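Local coordinates for B-type Cna protein (Enterococcus faecium, PDB 6FWY), which is an LPXTG-anchored surface protein whose thioester domain is of unknown function but, as in related domains, probably forms covalent bonds with host-surface targets, at residues 7-12 against 245-250; 77-82 against 153-158; 177-182 against 218-223; 197-202 against 222-227. All coordinates share one frame; numbering follows the deposited sequence.

Interaction 1 of 4, residues 7-12 against 245-250; sequences TKPTSA and NPFTFD
P9 stands with its CG–CD edge on the face of the F247 ring: its CD sits 3.7 Å from the centroid of that ring, almost on the ring normal, while its CG leans over the CG–CD2 side of the same ring. The C–H groups next to a proline nitrogen are slightly polarised, which suits them to a CH-pi contact with an aromatic face. P9 CG also reaches F249 CZ at 4.0 Å, so one small ring bridges two phenylalanines. Both phenylalanines carry CG anti to the carbonyl carbon (chi1 -62° and -65°), and this shared torsion lifts the two rings toward the 7-12 segment. They stand two residues apart on strand 231-250, hence on one face of the large antiparallel sheet, and segment 7-12 crosses over that face before entering its own strand at S11. No hydrogen bond joins the two segments; the two rings are met by side chains and by backbone atoms. A12 repeats the proline's part at the other ring, its CB 3.6 Å from the centroid of the F249 ring and 6° off the normal, a methyl small enough to sit over the centre of the ring. The backbone of S11 approaches obliquely, its C 3.7 Å from F249 CE1. K8, bent at chi2, lays its aliphatic CD 3.8 Å from F247 CE1, while its NZ turns back to hydrogen-bond with V6 O.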
# COMPACT_ATOMS: atom_id res chain seq x y z
N THR A 7 0.69 -9.15 -5.22
CA THR A 7 1.08 -9.34 -6.61
C THR A 7 1.98 -8.17 -7.02
O THR A 7 1.63 -7.01 -6.80
CB THR A 7 -0.15 -9.43 -7.53
OG1 THR A 7 -0.96 -10.55 -7.14
CG2 THR A 7 0.23 -9.61 -9.00
N LYS A 8 3.13 -8.49 -7.59
CA LYS A 8 4.10 -7.45 -7.92
C LYS A 8 3.85 -6.91 -9.32
O LYS A 8 3.50 -7.67 -10.22
CB LYS A 8 5.53 -8.01 -7.81
CG LYS A 8 5.88 -8.58 -6.43
CD LYS A 8 5.63 -7.59 -5.29
CE LYS A 8 6.13 -8.09 -3.94
NZ LYS A 8 5.41 -9.31 -3.50
N PRO A 9 3.98 -5.58 -9.50
CA PRO A 9 4.02 -5.07 -10.86
C PRO A 9 5.29 -5.54 -11.56
O PRO A 9 6.23 -5.93 -10.89
CB PRO A 9 4.00 -3.55 -10.70
CG PRO A 9 4.35 -3.29 -9.30
CD PRO A 9 4.21 -4.54 -8.50
N THR A 10 5.29 -5.54 -12.88
CA THR A 10 6.45 -5.94 -13.67
C THR A 10 7.24 -4.78 -14.29
O THR A 10 8.43 -4.96 -14.59
CB THR A 10 6.05 -6.90 -14.80
OG1 THR A 10 5.05 -6.27 -15.61
CG2 THR A 10 5.54 -8.23 -14.22
N SER A 11 6.59 -3.64 -14.53
CA SER A 11 7.25 -2.44 -15.06
C SER A 11 6.40 -1.19 -14.90
O SER A 11 5.23 -1.26 -14.56
CB SER A 11 7.61 -2.60 -16.53
OG SER A 11 6.44 -2.55 -17.34
N ALA A 12 7.03 -0.05 -15.14
CA ALA A 12 6.39 1.26 -15.01
C ALA A 12 7.02 2.23 -16.01
O ALA A 12 8.18 2.11 -16.36
CB ALA A 12 6.52 1.82 -13.58
N ASN A 245 0.30 0.01 -2.82
CA ASN A 245 1.59 -0.08 -2.08
C ASN A 245 2.73 0.56 -2.89
O ASN A 245 2.63 0.69 -4.11
CB ASN A 245 1.96 -1.56 -1.84
CG ASN A 245 0.88 -2.35 -1.08
OD1 ASN A 245 -0.19 -1.82 -0.77
ND2 ASN A 245 1.16 -3.59 -0.80
N PRO A 246 3.82 0.97 -2.22
CA PRO A 246 4.94 1.56 -2.94
C PRO A 246 5.86 0.51 -3.53
O PRO A 246 6.20 -0.45 -2.85
CB PRO A 246 5.68 2.37 -1.86
CG PRO A 246 5.43 1.60 -0.62
CD PRO A 246 4.02 1.05 -0.76
N PHE A 247 6.27 0.71 -4.78
CA PHE A 247 7.20 -0.19 -5.46
C PHE A 247 8.33 0.59 -6.12
O PHE A 247 8.15 1.73 -6.55
CB PHE A 247 6.47 -1.06 -6.48
CG PHE A 247 5.43 -1.95 -5.88
CD1 PHE A 247 5.78 -3.13 -5.23
CD2 PHE A 247 4.09 -1.59 -5.93
CE1 PHE A 247 4.82 -3.94 -4.66
CE2 PHE A 247 3.10 -2.41 -5.38
CZ PHE A 247 3.46 -3.59 -4.74
N THR A 248 9.50 -0.03 -6.19
CA THR A 248 10.68 0.58 -6.79
C THR A 248 10.95 -0.04 -8.14
O THR A 248 10.71 -1.24 -8.35
CB THR A 248 11.93 0.38 -5.93
OG1 THR A 248 12.19 -1.02 -5.81
CG2 THR A 248 11.72 1.00 -4.54
N PHE A 249 11.47 0.79 -9.05
CA PHE A 249 11.78 0.40 -10.40
C PHE A 249 13.22 0.72 -10.82
O PHE A 249 13.80 1.71 -10.37
CB PHE A 249 10.77 1.02 -11.36
CG PHE A 249 9.38 0.51 -11.14
CD1 PHE A 249 8.97 -0.71 -11.68
CD2 PHE A 249 8.52 1.20 -10.31
CE1 PHE A 249 7.70 -1.18 -11.45
CE2 PHE A 249 7.24 0.71 -10.05
CZ PHE A 249 6.84 -0.49 -10.64
N ASP A 250 13.75 -0.11 -11.71
CA ASP A 250 15.16 -0.16 -12.02
C ASP A 250 15.54 0.78 -13.16
O ASP A 250 15.17 0.55 -14.29
CB ASP A 250 15.54 -1.61 -12.31
CG ASP A 250 17.04 -1.84 -12.49
OD1 ASP A 250 17.87 -0.91 -12.50
OD2 ASP A 250 17.38 -3.02 -12.69

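Interaction 2 of 4, residues 77-82 against 153-158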
# COMPACT_ATOMS: atom_id res chain seq x y z
N GLU A 77 8.53 2.84 5.48
CA GLU A 77 8.99 4.23 5.51
C GLU A 77 8.57 4.94 4.22
O GLU A 77 8.03 6.04 4.26
CB GLU A 77 10.51 4.33 5.72
CG GLU A 77 11.01 3.71 7.03
CD GLU A 77 12.50 3.93 7.27
OE1 GLU A 77 13.28 3.90 6.29
OE2 GLU A 77 12.91 4.14 8.44
N PHE A 78 8.81 4.31 3.07
CA PHE A 78 8.39 4.86 1.78
C PHE A 78 6.86 4.93 1.65
O PHE A 78 6.34 5.89 1.12
CB PHE A 78 9.03 4.09 0.61
CG PHE A 78 10.44 4.53 0.29
CD1 PHE A 78 10.68 5.70 -0.43
CD2 PHE A 78 11.54 3.79 0.73
CE1 PHE A 78 11.98 6.14 -0.68
CE2 PHE A 78 12.85 4.24 0.47
CZ PHE A 78 13.07 5.39 -0.25
N TYR A 79 6.14 3.93 2.15
CA TYR A 79 4.68 3.99 2.20
C TYR A 79 4.23 5.25 2.90
O TYR A 79 3.45 6.01 2.35
CB TYR A 79 4.08 2.76 2.92
CG TYR A 79 2.59 2.87 3.16
CD1 TYR A 79 1.67 2.67 2.12
CD2 TYR A 79 2.09 3.16 4.42
CE1 TYR A 79 0.30 2.78 2.34
CE2 TYR A 79 0.74 3.28 4.67
CZ TYR A 79 -0.15 3.09 3.63
OH TYR A 79 -1.49 3.19 3.86
N ARG A 80 4.76 5.48 4.10
CA ARG A 80 4.40 6.65 4.88
C ARG A 80 4.82 7.97 4.25
O ARG A 80 4.11 8.95 4.39
CB ARG A 80 4.95 6.52 6.30
CG ARG A 80 4.17 5.52 7.14
CD ARG A 80 4.51 5.63 8.61
NE ARG A 80 5.89 5.21 8.88
CZ ARG A 80 6.31 3.96 9.09
NH1 ARG A 80 5.46 2.91 9.07
NH2 ARG A 80 7.61 3.76 9.33
N MET A 81 5.95 7.98 3.54
CA MET A 81 6.37 9.19 2.82
C MET A 81 5.27 9.62 1.85
O MET A 81 4.93 10.80 1.80
CB MET A 81 7.68 8.96 2.07
CG MET A 81 8.16 10.17 1.25
SD MET A 81 9.47 9.72 0.08
CE MET A 81 8.52 8.94 -1.25
N PHE A 82 4.74 8.67 1.08
CA PHE A 82 3.64 8.96 0.17
C PHE A 82 2.38 9.40 0.92
O PHE A 82 1.82 10.42 0.60
CB PHE A 82 3.33 7.77 -0.74
CG PHE A 82 4.31 7.58 -1.86
CD1 PHE A 82 4.22 8.35 -3.02
CD2 PHE A 82 5.31 6.63 -1.77
CE1 PHE A 82 5.12 8.17 -4.07
CE2 PHE A 82 6.22 6.46 -2.81
CZ PHE A 82 6.12 7.23 -3.95
N ASP A 153 1.72 3.64 10.63
CA ASP A 153 0.85 3.12 9.55
C ASP A 153 1.66 2.37 8.50
O ASP A 153 2.78 2.76 8.16
CB ASP A 153 0.04 4.22 8.87
CG ASP A 153 -0.74 5.08 9.84
OD1 ASP A 153 -1.67 4.56 10.48
OD2 ASP A 153 -0.40 6.29 9.97
N THR A 154 1.05 1.31 7.98
CA THR A 154 1.66 0.41 7.00
C THR A 154 0.60 0.10 5.95
O THR A 154 -0.58 0.41 6.16
CB THR A 154 2.12 -0.92 7.64
OG1 THR A 154 0.98 -1.77 7.86
CG2 THR A 154 2.85 -0.69 9.00
N PRO A 155 1.00 -0.52 4.81
CA PRO A 155 0.01 -0.98 3.83
C PRO A 155 -0.66 -2.34 4.16
O PRO A 155 -1.26 -2.96 3.27
CB PRO A 155 0.83 -1.07 2.53
CG PRO A 155 2.20 -1.42 3.01
CD PRO A 155 2.39 -0.71 4.32
N ASN A 156 -0.55 -2.80 5.39
CA ASN A 156 -1.09 -4.07 5.84
C ASN A 156 -2.59 -4.24 5.50
O ASN A 156 -3.38 -3.33 5.67
CB ASN A 156 -0.86 -4.25 7.35
CG ASN A 156 -1.46 -5.54 7.90
OD1 ASN A 156 -0.95 -6.61 7.63
ND2 ASN A 156 -2.54 -5.44 8.67
N THR A 157 -2.92 -5.42 4.98
CA THR A 157 -4.29 -5.84 4.74
C THR A 157 -4.75 -6.59 5.99
O THR A 157 -4.14 -7.57 6.38
CB THR A 157 -4.38 -6.75 3.49
OG1 THR A 157 -4.09 -5.97 2.33
CG2 THR A 157 -5.79 -7.35 3.32
N GLU A 158 -5.80 -6.08 6.63
CA GLU A 158 -6.49 -6.77 7.70
C GLU A 158 -7.57 -7.63 7.06
O GLU A 158 -8.30 -7.15 6.17
CB GLU A 158 -7.15 -5.79 8.68
CG GLU A 158 -6.22 -4.79 9.36
CD GLU A 158 -6.98 -3.67 10.09
OE1 GLU A 158 -8.23 -3.59 9.96
OE2 GLU A 158 -6.33 -2.86 10.84
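Y79 and R80, consecutive residues of helix 76-84, grip the loop 153-158 in different ways, one by a ring face and the other by a charged tip. With CG anti to the backbone N (chi1 172°), Y79 sends its ring out from the helix toward the loop. Followed outward, its CB lies 4.1 Å from P155 CD; CG comes closer, 3.8 Å from the same P155 CD. Beyond this the ring divides its partners: CD1 and CE1 take P155 CB, whereas CD2 and CE2 meet the carbonyl carbon of T154, CE2 at 3.4 Å. CZ and then OH run on to T154 O, OH at 3.7 Å. P155 and the T154 carbonyl carbon thus cover one ring face, with P155 CD in CH-pi contact, while D153 O lies at the edge. Tyrosine offers a broad flat surface for proline and peptide, and M261 and P246 touch its side chain as well.

R80 bends at chi3, and NH1 donates to D153 O at 2.8 Å with an N-H...O angle of 158°. The acceptor lies near the guanidinium plane, but the donor stands above the carbonyl plane. NH2 bonds A148 O, so one guanidinium ties together the end of helix 131-150 and the loop that follows it. D153 turns its carboxylate to Y147 instead. Further along, T154 OG1 accepts from N156 N at 3.1 Å. This ST turn, the tyrosine-proline CH-pi contact and the arginine-carbonyl bond shape and fasten the loop leading to strand 159-169 against helix 76-84 of the thioester domain.

Interaction 3 of 4, residues 177-182 against 218-223; sequences YKTASN and SSFTIK
Y177 and F220 form an antiparallel hydrogen-bonded pair: Y177 N donates to F220 O at 2.9 Å, and F220 N returns the bond to Y177 O at 3.0 Å. Further along, T179 N donates to S218 O, while the return bond from S218 N to T179 O is long and weak. K178 and S219 make the non-hydrogen-bonded pair between them, where K178 CA offers a C-H to S218 O.

One side chain joins the polar set. T179 OG1, placed between its own backbone N and carbonyl carbon (chi1 63°), accepts from S218 N at 3.0 Å and reinforces the weak end; it also bonds K215 O. Threonine suits the place because its other branch is apolar: CG2 meets the edge of the F220 ring, 3.9 Å from CE2.

Apolar contacts fill the face shared by Y177, T179, F220 and I222. F220 leans over toward the neighbouring strand, and Y177 CB lies above its ring face. The two rings are nearly parallel, with planes at 23°, yet slid so far apart that they barely overlap; contact falls between Y177 CD1 and F220 CE1 at 3.6 Å. I222 CD1 approaches Y177 CE1 at 4.0 Å. F235 of strand 231-250 meets Y177 edge-to-face, so this aromatic face looks toward the other sheet, as expected for two antiparallel sheets packed face to face.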
# COMPACT_ATOMS: atom_id res chain seq x y z
N TYR A 177 -21.26 -16.14 10.21
CA TYR A 177 -19.92 -15.57 10.37
C TYR A 177 -19.89 -14.14 9.83
O TYR A 177 -20.58 -13.84 8.86
CB TYR A 177 -18.89 -16.41 9.62
CG TYR A 177 -18.79 -17.83 10.10
CD1 TYR A 177 -19.67 -18.81 9.61
CD2 TYR A 177 -17.84 -18.22 11.05
CE1 TYR A 177 -19.60 -20.12 10.04
CE2 TYR A 177 -17.77 -19.53 11.50
CZ TYR A 177 -18.65 -20.48 10.99
OH TYR A 177 -18.60 -21.79 11.40
N LYS A 178 -19.14 -13.25 10.48
CA LYS A 178 -18.87 -11.89 9.97
C LYS A 178 -17.50 -11.80 9.29
O LYS A 178 -16.52 -12.26 9.85
CB LYS A 178 -18.93 -10.87 11.11
CG LYS A 178 -20.37 -10.60 11.53
CD LYS A 178 -20.52 -9.84 12.82
CE LYS A 178 -22.01 -9.73 13.07
NZ LYS A 178 -22.35 -9.23 14.44
N THR A 179 -17.47 -11.20 8.11
CA THR A 179 -16.22 -10.89 7.41
C THR A 179 -15.85 -9.44 7.69
O THR A 179 -16.74 -8.60 7.88
CB THR A 179 -16.31 -11.07 5.89
OG1 THR A 179 -17.26 -10.15 5.35
CG2 THR A 179 -16.69 -12.48 5.52
N ALA A 180 -14.55 -9.16 7.72
CA ALA A 180 -14.05 -7.81 7.91
C ALA A 180 -12.71 -7.59 7.21
O ALA A 180 -11.87 -8.49 7.18
CB ALA A 180 -13.92 -7.47 9.39
N SER A 181 -12.53 -6.41 6.63
CA SER A 181 -11.28 -6.02 5.98
C SER A 181 -11.18 -4.51 5.85
O SER A 181 -12.18 -3.81 5.72
CB SER A 181 -11.18 -6.66 4.59
OG SER A 181 -9.89 -6.45 4.01
N ASN A 182 -9.94 -4.01 5.87
CA ASN A 182 -9.67 -2.62 5.55
C ASN A 182 -9.40 -2.39 4.05
O ASN A 182 -9.05 -1.29 3.67
CB ASN A 182 -8.53 -2.07 6.39
CG ASN A 182 -7.19 -2.70 6.05
OD1 ASN A 182 -7.13 -3.80 5.50
ND2 ASN A 182 -6.11 -2.01 6.40
N SER A 218 -19.27 -7.92 5.78
CA SER A 218 -20.61 -8.46 5.57
C SER A 218 -20.78 -9.69 6.46
O SER A 218 -20.09 -9.83 7.47
CB SER A 218 -20.77 -8.82 4.08
OG SER A 218 -22.12 -9.16 3.78
N SER A 219 -21.71 -10.57 6.11
CA SER A 219 -21.81 -11.85 6.78
C SER A 219 -22.27 -12.93 5.84
O SER A 219 -22.74 -12.64 4.75
CB SER A 219 -22.72 -11.76 8.01
OG SER A 219 -23.92 -11.11 7.71
N PHE A 220 -22.09 -14.17 6.25
CA PHE A 220 -22.64 -15.31 5.55
C PHE A 220 -23.02 -16.38 6.55
O PHE A 220 -22.62 -16.33 7.70
CB PHE A 220 -21.66 -15.87 4.49
CG PHE A 220 -20.40 -16.40 5.05
CD1 PHE A 220 -20.31 -17.72 5.48
CD2 PHE A 220 -19.29 -15.59 5.16
CE1 PHE A 220 -19.15 -18.20 6.05
CE2 PHE A 220 -18.10 -16.07 5.67
CZ PHE A 220 -18.03 -17.38 6.14
N THR A 221 -23.79 -17.35 6.09
CA THR A 221 -24.29 -18.44 6.92
C THR A 221 -24.02 -19.78 6.22
O THR A 221 -24.29 -19.92 5.04
CB THR A 221 -25.77 -18.23 7.25
OG1 THR A 221 -25.90 -17.05 8.05
CG2 THR A 221 -26.35 -19.39 8.03
N ILE A 222 -23.45 -20.72 6.96
CA ILE A 222 -23.29 -22.10 6.54
C ILE A 222 -24.44 -22.90 7.15
O ILE A 222 -24.75 -22.72 8.33
CB ILE A 222 -21.92 -22.69 6.97
CG1 ILE A 222 -20.80 -21.94 6.26
CG2 ILE A 222 -21.83 -24.18 6.64
CD1 ILE A 222 -19.40 -22.31 6.68
N LYS A 223 -25.05 -23.77 6.35
CA LYS A 223 -26.18 -24.59 6.79
C LYS A 223 -25.89 -26.06 6.59
O LYS A 223 -25.53 -26.48 5.50
CB LYS A 223 -27.44 -24.18 6.03
CG LYS A 223 -27.79 -22.71 6.22
CD LYS A 223 -29.25 -22.43 6.00
CE LYS A 223 -29.54 -20.96 6.21
NZ LYS A 223 -30.97 -20.62 6.19

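Interaction 4 of 4, residues 197-202 against 222-227; sequences AGMKIY and IKVPVT
K223 stretches its methylene chain across the Y202 ring at about a right angle, with CD 3.6 Å from Y202 CE1 and CE equally near Y202 CD1. Extended beyond CG, the chain carries NZ over the ring face, 4.6 Å from the centroid of Y202 and 22° off the normal, a cation-pi contact. Lysine fits here because its chain packs on the aromatic carbons while its charge stays over the pi cloud. Beneath this pair the strands join as neighbours in the antiparallel five-stranded sheet: K200 N donates to K223 O at 3.0 Å, and K223 N to K200 O at 2.7 Å. Next to this hydrogen-bonded pair, M199 CA gives a C-H to the same K223 O. M199 has CG anti to the backbone N (chi1 -169°), which brings that atom 4.0 Å from I222 CG2, and F191 and L233 of the other sheet also touch the flexible thioether side chain. Where the first segment is still a loop, P225 CG rests against two carbonyls, 3.4 Å from A197 O and 3.5 Å from G198 O. Proline fits this strand end, having no N-H to offer, and G198 makes its turn at positive phi.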
# COMPACT_ATOMS: atom_id res chain seq x y z
N ALA A 197 -22.93 -33.84 3.27
CA ALA A 197 -23.86 -33.81 2.15
C ALA A 197 -24.97 -32.79 2.40
O ALA A 197 -25.43 -32.63 3.55
CB ALA A 197 -24.46 -35.19 1.92
N GLY A 198 -25.36 -32.09 1.33
CA GLY A 198 -26.47 -31.12 1.42
C GLY A 198 -26.11 -29.82 2.14
O GLY A 198 -27.00 -29.04 2.48
N MET A 199 -24.82 -29.58 2.38
CA MET A 199 -24.37 -28.33 2.99
C MET A 199 -24.64 -27.17 2.02
O MET A 199 -24.40 -27.29 0.84
CB MET A 199 -22.89 -28.41 3.33
CG MET A 199 -22.36 -27.26 4.20
SD MET A 199 -20.57 -27.15 4.06
CE MET A 199 -20.49 -25.91 2.77
N LYS A 200 -25.15 -26.07 2.54
CA LYS A 200 -25.37 -24.86 1.76
C LYS A 200 -24.76 -23.64 2.45
O LYS A 200 -24.57 -23.63 3.65
CB LYS A 200 -26.87 -24.62 1.54
CG LYS A 200 -27.51 -25.67 0.63
CD LYS A 200 -28.99 -25.41 0.45
CE LYS A 200 -29.68 -26.64 -0.13
NZ LYS A 200 -29.18 -26.93 -1.52
N ILE A 201 -24.48 -22.62 1.64
CA ILE A 201 -23.95 -21.34 2.10
C ILE A 201 -24.89 -20.22 1.62
O ILE A 201 -25.33 -20.23 0.47
CB ILE A 201 -22.53 -21.07 1.58
CG1 ILE A 201 -21.66 -22.34 1.68
CG2 ILE A 201 -21.92 -19.89 2.33
CD1 ILE A 201 -20.22 -22.20 1.26
N TYR A 202 -25.21 -19.28 2.50
CA TYR A 202 -26.05 -18.12 2.18
C TYR A 202 -25.37 -16.79 2.50
O TYR A 202 -24.64 -16.70 3.48
CB TYR A 202 -27.41 -18.22 2.91
CG TYR A 202 -28.25 -19.39 2.44
CD1 TYR A 202 -28.04 -20.65 2.95
CD2 TYR A 202 -29.23 -19.23 1.46
CE1 TYR A 202 -28.77 -21.75 2.51
CE2 TYR A 202 -30.00 -20.33 1.03
CZ TYR A 202 -29.74 -21.59 1.54
OH TYR A 202 -30.45 -22.69 1.16
N ILE A 222 -23.45 -20.72 6.96
CA ILE A 222 -23.29 -22.10 6.54
C ILE A 222 -24.44 -22.90 7.15
O ILE A 222 -24.75 -22.72 8.33
CB ILE A 222 -21.92 -22.69 6.97
CG1 ILE A 222 -20.80 -21.94 6.26
CG2 ILE A 222 -21.83 -24.18 6.64
CD1 ILE A 222 -19.40 -22.31 6.68
N LYS A 223 -25.05 -23.77 6.35
CA LYS A 223 -26.18 -24.59 6.79
C LYS A 223 -25.89 -26.06 6.59
O LYS A 223 -25.53 -26.48 5.50
CB LYS A 223 -27.44 -24.18 6.03
CG LYS A 223 -27.79 -22.71 6.22
CD LYS A 223 -29.25 -22.43 6.00
CE LYS A 223 -29.54 -20.96 6.21
NZ LYS A 223 -30.97 -20.62 6.19
N VAL A 224 -26.05 -26.84 7.65
CA VAL A 224 -25.73 -28.26 7.67
C VAL A 224 -27.03 -28.98 7.99
O VAL A 224 -27.64 -28.68 9.01
CB VAL A 224 -24.65 -28.58 8.75
CG1 VAL A 224 -24.36 -30.08 8.82
CG2 VAL A 224 -23.36 -27.80 8.46
N PRO A 225 -27.47 -29.91 7.12
CA PRO A 225 -28.76 -30.59 7.40
C PRO A 225 -28.79 -31.27 8.77
O PRO A 225 -27.81 -31.90 9.17
CB PRO A 225 -28.85 -31.62 6.28
CG PRO A 225 -28.03 -31.09 5.18
CD PRO A 225 -26.89 -30.36 5.84
N VAL A 226 -29.91 -31.14 9.49
CA VAL A 226 -30.05 -31.77 10.82
C VAL A 226 -30.01 -33.30 10.77
O VAL A 226 -29.86 -33.95 11.79
CB VAL A 226 -31.30 -31.29 11.61
CG1 VAL A 226 -31.24 -29.78 11.87
CG2 VAL A 226 -32.61 -31.67 10.92
N THR A 227 -30.14 -33.88 9.58
CA THR A 227 -29.91 -35.32 9.36
C THR A 227 -28.45 -35.75 9.39
O THR A 227 -28.15 -36.94 9.47
CB THR A 227 -30.59 -35.81 8.06
OG1 THR A 227 -30.32 -34.91 6.97
CG2 THR A 227 -32.09 -35.83 8.25

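Interactions 3 and 4 share I222 and K223 of strand 218-225, the middle strand of the five-stranded sheet, which pairs with 172-181 in one and 200-203 in the other; their centres lie about 16 Å apart. Interactions 1 and 2, their centres about 15 Å apart, sit nearer the centre of the chain and touch where P246 packs against the helix of 77-82. Between the two groups, loop 153-158 meets S181 and N182, linking interaction 2 to interaction 3, while the centres of interactions 1 and 4 are about 44 Å apart. Along the chain, interaction 1 encloses the other three, with 2 closing before 3 and 4. Early and late parts of the chain therefore meet, which may be related to this class's slipknot topology.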